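Protein-l-isoaspartate o-methyltransferase (PDB 1DL5) catalyses the transfer of a methyl group from S-adenosylmethionine to isoaspartyl residues of damaged proteins, a step in protein repair. Local coordinates at residues E299-H304 against S311-S316. Residues are numbered along the deposited sequence; the frame is centred on the assembly and turned at random.
Sequences EYLMLH and SHISCS
The imidazole of His-304 lies against that of His-312 in an offset stack, centroids 4.2 Å apart and planes turned by 20°. The shift between the rings brings His-304 CB over the centre of the His-312 ring, a CH-pi contact of 3.5 Å from CB to the centroid, while His-312 NE2 sits over a His-304 face near its rim. His-312 reaches this place because its CG stands between the backbone N and the carbonyl carbon (chi1 60°), which swings the ring toward the neighbouring strand. Ser-314 OG lies in the plane of the His-304 ring, at its edge, and shares a nearly straight 2.7 Å hydrogen bond with His-304 NE2; either atom could be the donor. Stack and edge bond together would limit both the tilt and the rotation of the His-304 ring. Ser-314 OG also packs 3.2 Å from Met-302 CB. The Met-302 side chain, its CG anti to the backbone N (chi1 -179°), leads away from the Ser-314 strand and bends at its last torsion. The two strands form a beta hairpin at one end of the large mixed sheet: 312-314 is its outermost strand, and 302-306 is inserted antiparallel between it and 194-202. Met-302 with Ser-314 and His-304 with His-312 are hydrogen-bonded pairs, each joined by two backbone bonds; Met-302 N to Ser-314 O measures 2.9 Å. Leu-303 and Ile-313, the non-hydrogen-bonded pair between them, point to the other face, where helix 237-248 covers both and helix 281-292 touches Ile-313 and Leu-301. The side chains of Leu-301 and Ile-313 cross at a slant, with CD1 of Leu-301 3.6 Å from CG2 of Ile-313. Leu-301 CD2 approaches Cys-315 CB at 4.1 Å, next to the disulfide from Cys-315 to Cys-293 that ties the chain's C-terminal end to the region following helix 281-292.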
# COMPACT_ATOMS: atom_id res chain seq x y z
N GLU A 299 -19.42 10.01 -15.88
CA GLU A 299 -19.48 10.95 -16.99
C GLU A 299 -19.25 12.40 -16.58
O GLU A 299 -18.82 13.23 -17.39
CB GLU A 299 -20.84 10.87 -17.70
CG GLU A 299 -21.17 9.50 -18.30
CD GLU A 299 -22.04 8.65 -17.41
OE1 GLU A 299 -21.88 8.71 -16.17
OE2 GLU A 299 -22.90 7.91 -17.94
N TYR A 300 -19.52 12.71 -15.32
CA TYR A 300 -19.38 14.08 -14.84
C TYR A 300 -18.22 14.35 -13.89
O TYR A 300 -18.22 15.37 -13.20
CB TYR A 300 -20.69 14.52 -14.16
CG TYR A 300 -21.91 14.19 -14.98
CD1 TYR A 300 -22.35 15.05 -15.99
CD2 TYR A 300 -22.61 13.00 -14.78
CE1 TYR A 300 -23.45 14.73 -16.78
CE2 TYR A 300 -23.72 12.67 -15.56
CZ TYR A 300 -24.13 13.54 -16.56
OH TYR A 300 -25.20 13.22 -17.35
N LEU A 301 -17.23 13.47 -13.88
CA LEU A 301 -16.09 13.63 -12.99
C LEU A 301 -14.76 13.60 -13.73
O LEU A 301 -14.67 13.03 -14.82
CB LEU A 301 -16.07 12.50 -11.95
CG LEU A 301 -17.29 12.31 -11.06
CD1 LEU A 301 -17.16 11.00 -10.26
CD2 LEU A 301 -17.41 13.50 -10.12
N MET A 302 -13.73 14.21 -13.16
CA MET A 302 -12.42 14.16 -13.77
C MET A 302 -11.75 12.95 -13.12
O MET A 302 -11.68 12.85 -11.89
CB MET A 302 -11.60 15.42 -13.51
CG MET A 302 -10.24 15.35 -14.18
SD MET A 302 -9.39 16.92 -14.21
CE MET A 302 -10.20 17.69 -15.61
N LEU A 303 -11.26 12.04 -13.95
CA LEU A 303 -10.63 10.83 -13.47
C LEU A 303 -9.11 10.92 -13.44
O LEU A 303 -8.49 11.40 -14.38
CB LEU A 303 -11.06 9.65 -14.34
CG LEU A 303 -12.57 9.55 -14.59
CD1 LEU A 303 -12.85 8.30 -15.42
CD2 LEU A 303 -13.32 9.48 -13.25
N HIS A 304 -8.52 10.47 -12.34
CA HIS A 304 -7.07 10.47 -12.18
C HIS A 304 -6.72 9.00 -11.93
O HIS A 304 -6.77 8.52 -10.80
CB HIS A 304 -6.66 11.34 -10.99
CG HIS A 304 -7.13 12.76 -11.08
ND1 HIS A 304 -6.27 13.83 -11.23
CD2 HIS A 304 -8.37 13.29 -11.00
CE1 HIS A 304 -6.96 14.95 -11.25
NE2 HIS A 304 -8.24 14.66 -11.11
N SER A 311 -5.76 5.67 -7.39
CA SER A 311 -6.50 6.65 -8.18
C SER A 311 -7.34 7.61 -7.36
O SER A 311 -7.62 7.37 -6.19
CB SER A 311 -7.39 5.92 -9.18
OG SER A 311 -6.62 5.06 -10.00
N HIS A 312 -7.74 8.72 -7.97
CA HIS A 312 -8.60 9.67 -7.29
C HIS A 312 -9.56 10.39 -8.23
O HIS A 312 -9.41 10.33 -9.46
CB HIS A 312 -7.80 10.68 -6.42
CG HIS A 312 -6.81 11.53 -7.16
ND1 HIS A 312 -5.51 11.12 -7.40
CD2 HIS A 312 -6.90 12.79 -7.63
CE1 HIS A 312 -4.84 12.11 -7.98
NE2 HIS A 312 -5.66 13.13 -8.13
N ILE A 313 -10.56 11.02 -7.64
CA ILE A 313 -11.60 11.74 -8.36
C ILE A 313 -11.54 13.23 -8.03
O ILE A 313 -11.22 13.61 -6.91
CB ILE A 313 -13.00 11.23 -7.94
CG1 ILE A 313 -13.14 9.74 -8.26
CG2 ILE A 313 -14.09 12.04 -8.62
CD1 ILE A 313 -14.36 9.10 -7.62
N SER A 314 -11.85 14.07 -9.02
CA SER A 314 -11.89 15.52 -8.81
C SER A 314 -13.08 16.07 -9.59
O SER A 314 -13.57 15.43 -10.53
CB SER A 314 -10.58 16.20 -9.23
OG SER A 314 -10.40 16.22 -10.63
N CYS A 315 -13.56 17.25 -9.20
CA CYS A 315 -14.69 17.87 -9.87
C CYS A 315 -14.68 19.39 -9.65
O CYS A 315 -15.71 19.98 -9.31
CB CYS A 315 -16.00 17.28 -9.32
SG CYS A 315 -16.19 17.43 -7.51
N SER A 316 -13.53 20.01 -9.85
CA SER A 316 -13.38 21.45 -9.65
C SER A 316 -14.21 22.30 -10.60
O SER A 316 -14.53 23.46 -10.29
CB SER A 316 -11.90 21.84 -9.78
OG SER A 316 -11.39 21.48 -11.05